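Local coordinates for protein tryptophan halogenase (Shewanella frigidimarina, PDB 2PYX) that probably acts as a flavin-dependent monooxygenase of the tryptophan halogenase family, binding FAD and halogenating tryptophan or a related substrate, at residues 312-317 with 322-327; 95-100 with 281-286. One frame throughout, in Å; residues are numbered along the deposited sequence.

How the contacts relate
Contact 2 closes first along the chain, pairing the loop after strand 87-95 with strand 282-288; contact 1 follows, joining helices 306-317 and 321-326. Their centres lie about 18 Å apart, on the same side of the chain's centre, and the large mixed sheet is common ground: strand 282-288 belongs to it, and helix 306-317 packs on it. The two contacts touch directly. A probable hydrogen bond of 2.6 Å joins Tyr316 OH of contact 1 to Asp286 OD2 of contact 2, and Ile284 CD1 packs 3.5 Å from Tyr316 CB. Helix 306-317 is thus tied to a strand whose Trp283 lies near the predicted substrate site.

Contact 1: 312-317 with 322-327; sequences TLFNYL and AAADKL
Phe314 meets Ala324 and Leu327 in an apolar contact across a helix-loop-helix corner, between helix 306-317 and the end of helix 321-326 with the residue after it. The first of these consecutive helices packs against the large mixed sheet of the halogenase fold, and the contact lies well away from the predicted flavin and substrate sites. At the nearest point of the two backbones the CA atoms of Phe314 and Ala324 are 6.8 Å apart.

The ring of Phe314 does most of the work. Its CG stands anti to the carbonyl carbon (chi1 -72°), which carries the ring out toward the second helix. There Ala324 CB presses obliquely on the ring, 3.6 Å from Phe314 CD2. The next ring atom, Phe314 CE2, reaches the backbone as well, lying 3.7 Å from Ala324 O. That carbonyl is itself engaged within its own segment, accepting a backbone hydrogen bond from Leu327 N.

Leu327, where the chain leaves the helix, approaches from over one face of the ring and slides past Phe314 in the opposing direction. Its CD1 makes a CH-pi contact, 4.1 Å from the Phe314 ring centroid and 25° off the ring normal. The methyl is displaced from the middle toward the rim, near Phe314 CD1 and CE1.

Val319 in the connecting loop also touches Phe314, Ala324 and Leu327. Ile259 of strand 255-262 takes both Leu317 and Leu327, so the first helix and the exit from the second both rest on this strand. Leu317 adds a small share across the contact itself, a methyl meeting a methyl, with Leu317 CD1 4.2 Å from Leu327 CD1.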
ATOM      1  N   THR A 312      13.933  -3.966 -21.806  1.00 13.78           N
ATOM      2  CA  THR A 312      13.228  -2.793 -21.374  1.00 12.91           C
ATOM      3  C   THR A 312      13.688  -2.321 -20.002  1.00 14.24           C
ATOM      4  O   THR A 312      13.891  -1.121 -19.805  1.00 13.75           O
ATOM      5  CB  THR A 312      11.688  -3.096 -21.398  1.00 12.87           C
ATOM      6  OG1 THR A 312      11.317  -3.455 -22.733  1.00 15.89           O
ATOM      7  CG2 THR A 312      10.881  -1.895 -20.976  1.00 16.30           C
ATOM      8  N   LEU A 313      13.848  -3.238 -19.052  1.00 12.76           N
ATOM      9  CA  LEU A 313      14.319  -2.841 -17.704  1.00 12.88           C
ATOM     10  C   LEU A 313      15.701  -2.207 -17.827  1.00 13.42           C
ATOM     11  O   LEU A 313      16.003  -1.153 -17.227  1.00 12.71           O
ATOM     12  CB  LEU A 313      14.405  -4.032 -16.750  1.00 12.92           C
ATOM     13  CG  LEU A 313      14.950  -3.769 -15.341  1.00 12.39           C
ATOM     14  CD1 LEU A 313      14.175  -2.660 -14.628  1.00 13.47           C
ATOM     15  CD2 LEU A 313      15.025  -5.016 -14.544  1.00 16.47           C
ATOM     16  N   PHE A 314      16.550  -2.872 -18.592  1.00 14.69           N
ATOM     17  CA  PHE A 314      17.942  -2.398 -18.683  1.00 15.21           C
ATOM     18  C   PHE A 314      18.013  -1.048 -19.388  1.00 14.25           C
ATOM     19  O   PHE A 314      18.859  -0.219 -19.032  1.00 16.10           O
ATOM     20  CB  PHE A 314      18.841  -3.443 -19.369  1.00 17.11           C
ATOM     21  CG  PHE A 314      19.133  -4.657 -18.543  1.00 16.85           C
ATOM     22  CD1 PHE A 314      18.703  -4.780 -17.224  1.00 20.86           C
ATOM     23  CD2 PHE A 314      19.864  -5.713 -19.078  1.00 20.93           C
ATOM     24  CE1 PHE A 314      18.983  -5.911 -16.473  1.00 20.63           C
ATOM     25  CE2 PHE A 314      20.154  -6.831 -18.318  1.00 20.45           C
ATOM     26  CZ  PHE A 314      19.731  -6.932 -17.020  1.00 19.49           C
ATOM     27  N   ASN A 315      17.172  -0.819 -20.384  1.00 12.91           N
ATOM     28  CA  ASN A 315      17.065   0.482 -21.028  1.00 15.86           C
ATOM     29  C   ASN A 315      16.711   1.559 -20.019  1.00 17.94           C
ATOM     30  O   ASN A 315      17.275   2.654 -20.020  1.00 18.45           O
ATOM     31  CB  ASN A 315      16.082   0.481 -22.185  1.00 16.41           C
ATOM     32  CG  ASN A 315      16.563  -0.321 -23.382  1.00 24.44           C
ATOM     33  OD1 ASN A 315      17.744  -0.651 -23.487  1.00 25.63           O
ATOM     34  ND2 ASN A 315      15.637  -0.651 -24.283  1.00 25.11           N
ATOM     35  N   TYR A 316      15.744   1.274 -19.145  1.00 15.09           N
ATOM     36  CA  TYR A 316      15.344   2.252 -18.124  1.00 14.04           C
ATOM     37  C   TYR A 316      16.509   2.584 -17.199  1.00 17.01           C
ATOM     38  O   TYR A 316      16.652   3.742 -16.761  1.00 17.55           O
ATOM     39  CB  TYR A 316      14.147   1.693 -17.315  1.00 14.05           C
ATOM     40  CG  TYR A 316      13.751   2.528 -16.112  1.00 10.84           C
ATOM     41  CD1 TYR A 316      12.801   3.539 -16.209  1.00 13.60           C
ATOM     42  CD2 TYR A 316      14.330   2.301 -14.874  1.00 11.08           C
ATOM     43  CE1 TYR A 316      12.442   4.283 -15.103  1.00 11.70           C
ATOM     44  CE2 TYR A 316      13.969   3.065 -13.747  1.00 13.90           C
ATOM     45  CZ  TYR A 316      13.047   4.068 -13.899  1.00 11.54           C
ATOM     46  OH  TYR A 316      12.657   4.849 -12.815  1.00 13.55           O
ATOM     47  N   LEU A 317      17.310   1.569 -16.874  1.00 17.03           N
ATOM     48  CA  LEU A 317      18.481   1.737 -15.997  1.00 19.27           C
ATOM     49  C   LEU A 317      19.640   2.420 -16.717  1.00 21.05           C
ATOM     50  O   LEU A 317      20.554   2.896 -16.057  1.00 25.53           O
ATOM     51  CB  LEU A 317      18.958   0.392 -15.453  1.00 20.00           C
ATOM     52  CG  LEU A 317      17.985  -0.385 -14.531  1.00 20.86           C
ATOM     53  CD1 LEU A 317      18.490  -1.801 -14.246  1.00 22.69           C
ATOM     54  CD2 LEU A 317      17.696   0.374 -13.240  1.00 21.26           C
ATOM     55  N   ALA A 322      28.596  -5.048 -21.260  1.00 42.08           N
ATOM     56  CA  ALA A 322      29.162  -5.814 -20.154  1.00 42.39           C
ATOM     57  C   ALA A 322      28.572  -5.408 -18.815  1.00 40.82           C
ATOM     58  O   ALA A 322      28.454  -6.240 -17.914  1.00 41.05           O
ATOM     59  CB  ALA A 322      30.683  -5.643 -20.120  1.00 44.04           C
ATOM     60  N   ALA A 323      28.234  -4.124 -18.687  1.00 39.82           N
ATOM     61  CA  ALA A 323      27.619  -3.598 -17.472  1.00 38.95           C
ATOM     62  C   ALA A 323      26.291  -4.327 -17.228  1.00 37.11           C
ATOM     63  O   ALA A 323      26.060  -4.863 -16.140  1.00 36.67           O
ATOM     64  CB  ALA A 323      27.400  -2.097 -17.597  1.00 38.97           C
ATOM     65  N   ALA A 324      25.456  -4.385 -18.260  1.00 35.39           N
ATOM     66  CA  ALA A 324      24.180  -5.118 -18.187  1.00 34.07           C
ATOM     67  C   ALA A 324      24.360  -6.609 -17.876  1.00 35.67           C
ATOM     68  O   ALA A 324      23.611  -7.179 -17.080  1.00 34.81           O
ATOM     69  CB  ALA A 324      23.397  -4.942 -19.468  1.00 32.60           C
ATOM     70  N   ASP A 325      25.366  -7.238 -18.483  1.00 37.09           N
ATOM     71  CA  ASP A 325      25.626  -8.662 -18.248  1.00 37.37           C
ATOM     72  C   ASP A 325      25.936  -9.027 -16.793  1.00 36.78           C
ATOM     73  O   ASP A 325      25.662 -10.154 -16.386  1.00 40.70           O
ATOM     74  CB  ASP A 325      26.767  -9.159 -19.140  1.00 40.07           C
ATOM     75  CG  ASP A 325      26.486  -8.964 -20.624  1.00 46.31           C
ATOM     76  OD1 ASP A 325      25.306  -9.019 -21.035  1.00 52.94           O
ATOM     77  OD2 ASP A 325      27.455  -8.744 -21.384  1.00 55.60           O
ATOM     78  N   LYS A 326      26.497  -8.100 -16.010  1.00 34.38           N
ATOM     79  CA  LYS A 326      26.796  -8.364 -14.595  1.00 33.74           C
ATOM     80  C   LYS A 326      25.573  -8.191 -13.677  1.00 31.69           C
ATOM     81  O   LYS A 326      25.604  -8.597 -12.515  1.00 31.67           O
ATOM     82  CB  LYS A 326      27.928  -7.456 -14.099  1.00 34.78           C
ATOM     83  N   LEU A 327      24.503  -7.589 -14.197  1.00 30.14           N
ATOM     84  CA  LEU A 327      23.290  -7.375 -13.401  1.00 28.08           C
ATOM     85  C   LEU A 327      22.524  -8.694 -13.217  1.00 26.39           C
ATOM     86  O   LEU A 327      22.517  -9.524 -14.118  1.00 27.54           O
ATOM     87  CB  LEU A 327      22.404  -6.337 -14.092  1.00 25.84           C
ATOM     88  CG  LEU A 327      22.947  -4.912 -14.224  1.00 27.46           C
ATOM     89  CD1 LEU A 327      21.943  -4.070 -14.995  1.00 34.02           C
ATOM     90  CD2 LEU A 327      23.214  -4.319 -12.829  1.00 27.94           C
TER

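Contact 2: 95-100 with 281-286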
ATOM      1  N   ILE A  95       4.756   8.663 -14.758  1.00  9.91           N
ATOM      2  CA  ILE A  95       5.509   9.240 -15.852  1.00 11.41           C
ATOM      3  C   ILE A  95       5.176   8.430 -17.098  1.00 10.60           C
ATOM      4  O   ILE A  95       5.278   7.212 -17.070  1.00  9.72           O
ATOM      5  CB  ILE A  95       7.003   9.212 -15.511  1.00 11.77           C
ATOM      6  CG1 ILE A  95       7.228   9.956 -14.176  1.00 13.01           C
ATOM      7  CG2 ILE A  95       7.816   9.815 -16.634  1.00 11.87           C
ATOM      8  CD1 ILE A  95       8.579   9.730 -13.585  1.00 19.23           C
ATOM      9  N   ASN A  96       4.857   9.116 -18.194  1.00 11.50           N
ATOM     10  CA  ASN A  96       4.614   8.524 -19.496  1.00 10.25           C
ATOM     11  C   ASN A  96       3.429   7.561 -19.564  1.00 11.47           C
ATOM     12  O   ASN A  96       3.354   6.733 -20.444  1.00 10.98           O
ATOM     13  CB  ASN A  96       5.882   7.854 -20.047  1.00 11.05           C
ATOM     14  CG  ASN A  96       6.993   8.843 -20.326  1.00 13.19           C
ATOM     15  OD1 ASN A  96       6.763  10.042 -20.357  1.00 17.13           O
ATOM     16  ND2 ASN A  96       8.202   8.331 -20.442  1.00 16.27           N
ATOM     17  N   TRP A  97       2.474   7.725 -18.661  1.00 10.23           N
ATOM     18  CA  TRP A  97       1.301   6.860 -18.671  1.00 11.03           C
ATOM     19  C   TRP A  97       0.245   7.329 -19.652  1.00 10.78           C
ATOM     20  O   TRP A  97      -0.594   6.540 -20.087  1.00  9.65           O
ATOM     21  CB  TRP A  97       0.659   6.800 -17.264  1.00  8.85           C
ATOM     22  CG  TRP A  97       1.301   5.853 -16.370  1.00  7.47           C
ATOM     23  CD1 TRP A  97       2.505   5.943 -15.742  1.00 10.78           C
ATOM     24  CD2 TRP A  97       0.724   4.612 -15.956  1.00  8.31           C
ATOM     25  NE1 TRP A  97       2.740   4.805 -14.986  1.00  9.10           N
ATOM     26  CE2 TRP A  97       1.642   3.979 -15.095  1.00  8.10           C
ATOM     27  CE3 TRP A  97      -0.501   3.974 -16.247  1.00  8.68           C
ATOM     28  CZ2 TRP A  97       1.380   2.740 -14.523  1.00  8.43           C
ATOM     29  CZ3 TRP A  97      -0.755   2.743 -15.659  1.00  9.23           C
ATOM     30  CH2 TRP A  97       0.182   2.141 -14.829  1.00  8.66           C
ATOM     31  N   CYS A  98       0.209   8.622 -19.946  1.00 11.54           N
ATOM     32  CA  CYS A  98      -0.878   9.179 -20.727  1.00 10.97           C
ATOM     33  C   CYS A  98      -0.763   9.072 -22.252  1.00 11.97           C
ATOM     34  O   CYS A  98      -1.779   8.922 -22.952  1.00 11.36           O
ATOM     35  CB  CYS A  98      -1.101  10.650 -20.410  1.00 11.65           C
ATOM     36  SG  CYS A  98      -1.519  10.960 -18.704  1.00 13.61           S
ATOM     37  N   LYS A  99       0.466   9.237 -22.755  1.00 11.96           N
ATOM     38  CA  LYS A  99       0.668   9.336 -24.202  1.00 13.73           C
ATOM     39  C   LYS A  99       1.841   8.466 -24.621  1.00 13.03           C
ATOM     40  O   LYS A  99       2.718   8.181 -23.828  1.00 13.17           O
ATOM     41  CB  LYS A  99       0.978  10.786 -24.564  1.00 15.55           C
ATOM     42  CG  LYS A  99      -0.156  11.791 -24.362  1.00 19.77           C
ATOM     43  CD  LYS A  99       0.439  13.197 -24.441  1.00 28.68           C
ATOM     44  CE  LYS A  99      -0.545  14.322 -24.178  1.00 36.13           C
ATOM     45  NZ  LYS A  99       0.208  15.631 -24.016  1.00 36.82           N
ATOM     46  N   ASP A 100       1.838   8.057 -25.893  1.00 13.84           N
ATOM     47  CA  ASP A 100       3.024   7.446 -26.473  1.00 12.64           C
ATOM     48  C   ASP A 100       4.165   8.461 -26.343  1.00 14.50           C
ATOM     49  O   ASP A 100       3.986   9.613 -26.766  1.00 15.58           O
ATOM     50  CB  ASP A 100       2.770   7.109 -27.930  1.00 14.66           C
ATOM     51  CG  ASP A 100       1.740   6.031 -28.085  1.00 12.89           C
ATOM     52  OD1 ASP A 100       2.019   4.934 -27.602  1.00 20.04           O
ATOM     53  OD2 ASP A 100       0.689   6.302 -28.655  1.00 17.82           O
ATOM     54  N   ASN A 281       4.713  -2.617 -22.259  1.00  8.65           N
ATOM     55  CA  ASN A 281       3.968  -3.776 -21.803  1.00  9.24           C
ATOM     56  C   ASN A 281       3.797  -3.851 -20.297  1.00  8.38           C
ATOM     57  O   ASN A 281       3.637  -4.949 -19.754  1.00  8.44           O
ATOM     58  CB  ASN A 281       4.600  -5.059 -22.365  1.00  8.88           C
ATOM     59  CG  ASN A 281       4.465  -5.125 -23.850  1.00  8.01           C
ATOM     60  OD1 ASN A 281       3.369  -5.246 -24.357  1.00 11.17           O
ATOM     61  ND2 ASN A 281       5.582  -5.036 -24.568  1.00 12.19           N
ATOM     62  N   GLY A 282       3.829  -2.695 -19.647  1.00  8.66           N
ATOM     63  CA  GLY A 282       3.686  -2.628 -18.209  1.00  7.61           C
ATOM     64  C   GLY A 282       4.232  -1.305 -17.698  1.00  8.45           C
ATOM     65  O   GLY A 282       4.094  -0.282 -18.353  1.00  8.59           O
ATOM     66  N   TRP A 283       4.843  -1.327 -16.535  1.00  8.55           N
ATOM     67  CA  TRP A 283       5.383  -0.110 -15.935  1.00  8.48           C
ATOM     68  C   TRP A 283       6.508  -0.483 -15.007  1.00  8.99           C
ATOM     69  O   TRP A 283       6.567  -1.604 -14.467  1.00  7.84           O
ATOM     70  CB  TRP A 283       4.277   0.676 -15.210  1.00  8.30           C
ATOM     71  CG  TRP A 283       3.629  -0.069 -14.085  1.00  8.21           C
ATOM     72  CD1 TRP A 283       2.587  -0.989 -14.156  1.00 11.09           C
ATOM     73  CD2 TRP A 283       3.963   0.039 -12.695  1.00  6.54           C
ATOM     74  NE1 TRP A 283       2.300  -1.452 -12.893  1.00 10.99           N
ATOM     75  CE2 TRP A 283       3.109  -0.830 -11.981  1.00  9.88           C
ATOM     76  CE3 TRP A 283       4.896   0.783 -11.973  1.00 10.52           C
ATOM     77  CZ2 TRP A 283       3.187  -0.986 -10.588  1.00 11.84           C
ATOM     78  CZ3 TRP A 283       4.928   0.689 -10.582  1.00 12.64           C
ATOM     79  CH2 TRP A 283       4.073  -0.200  -9.903  1.00 11.68           C
ATOM     80  N   ILE A 284       7.414   0.485 -14.803  1.00  9.41           N
ATOM     81  CA  ILE A 284       8.560   0.303 -13.937  1.00  9.21           C
ATOM     82  C   ILE A 284       8.471   1.139 -12.666  1.00  9.17           C
ATOM     83  O   ILE A 284       8.234   2.345 -12.757  1.00 10.09           O
ATOM     84  CB  ILE A 284       9.831   0.644 -14.699  1.00  9.87           C
ATOM     85  CG1 ILE A 284      10.089  -0.467 -15.706  1.00 12.31           C
ATOM     86  CG2 ILE A 284      11.020   0.772 -13.787  1.00 12.76           C
ATOM     87  CD1 ILE A 284      11.275  -0.209 -16.674  1.00 12.35           C
ATOM     88  N   TRP A 285       8.581   0.473 -11.512  1.00 10.87           N
ATOM     89  CA  TRP A 285       8.588   1.160 -10.217  1.00 10.46           C
ATOM     90  C   TRP A 285      10.012   1.565  -9.878  1.00 13.01           C
ATOM     91  O   TRP A 285      10.983   0.948 -10.347  1.00 12.59           O
ATOM     92  CB  TRP A 285       8.004   0.326  -9.094  1.00 12.71           C
ATOM     93  CG  TRP A 285       8.901  -0.705  -8.492  1.00 13.42           C
ATOM     94  CD1 TRP A 285       9.975  -0.501  -7.670  1.00 13.81           C
ATOM     95  CD2 TRP A 285       8.744  -2.124  -8.593  1.00 15.31           C
ATOM     96  NE1 TRP A 285      10.490  -1.710  -7.252  1.00 13.88           N
ATOM     97  CE2 TRP A 285       9.750  -2.719  -7.821  1.00 17.38           C
ATOM     98  CE3 TRP A 285       7.833  -2.952  -9.274  1.00 14.87           C
ATOM     99  CZ2 TRP A 285       9.872  -4.109  -7.710  1.00 16.42           C
ATOM    100  CZ3 TRP A 285       7.972  -4.314  -9.176  1.00 15.01           C
ATOM    101  CH2 TRP A 285       8.988  -4.881  -8.407  1.00 17.09           C
ATOM    102  N   ASP A 286      10.129   2.625  -9.081  1.00 11.38           N
ATOM    103  CA  ASP A 286      11.445   3.131  -8.712  1.00 11.90           C
ATOM    104  C   ASP A 286      11.236   3.710  -7.317  1.00 11.07           C
ATOM    105  O   ASP A 286      10.541   4.713  -7.171  1.00 12.81           O
ATOM    106  CB  ASP A 286      11.936   4.133  -9.759  1.00 13.13           C
ATOM    107  CG  ASP A 286      13.390   4.551  -9.549  1.00 16.33           C
ATOM    108  OD1 ASP A 286      13.828   4.636  -8.375  1.00 16.31           O
ATOM    109  OD2 ASP A 286      14.050   4.852 -10.579  1.00 18.97           O
TER
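Trp97 and Trp283 supply all the surface buried here, two indoles brought together from parts of the chain some 180 residues apart. Trp97 belongs to the loop that follows strand 87-95; Trp283 lies near the start of strand 282-288. Their CA atoms are 8.5 Å apart, a gap bridged by side chains alone.

Trp97 reaches across with the far end of its benzo ring. CZ2 does the closest touching, 3.6 Å from Trp283 CB, and it stands equally near Trp283 CG. The neighbouring Trp97 CH2 comes near the pyrrole part, 4.0 Å from Trp283 CD1. The two indoles meet at a slant: the six-membered ring of Trp97 and the five-membered ring of Trp283 have centroids 5.3 Å apart, with their planes at 46°. On the strand side, the CG of Trp283 is tucked between its backbone N and carbonyl carbon (chi1 61°), which leaves both CB and the root of the indole facing the far end of the Trp97 ring.

The NE1 of Trp283 is hydrogen-bonded to Glu358 OE2, so the ring is held by a bond as well as by packing. Replacing Trp283 by an alanine is likely to leave Glu358 OE2 without that N-H and to open a gap beside CZ2 and CH2 of Trp97, though CB would remain.

Other aromatics join the pair: Phe94 and Trp423 meet Trp97 edge-to-face, and Tyr412 of helix 383-413 touches both tryptophans. The side chain of Trp283 comes within about 8 Å of that of Glu361, predicted to bind L-tryptophan, and about 9 Å of that of Lys89, the predicted catalytic residue. The result is a buried aromatic cluster near the predicted substrate site, consistent with a flavin-dependent halogenase.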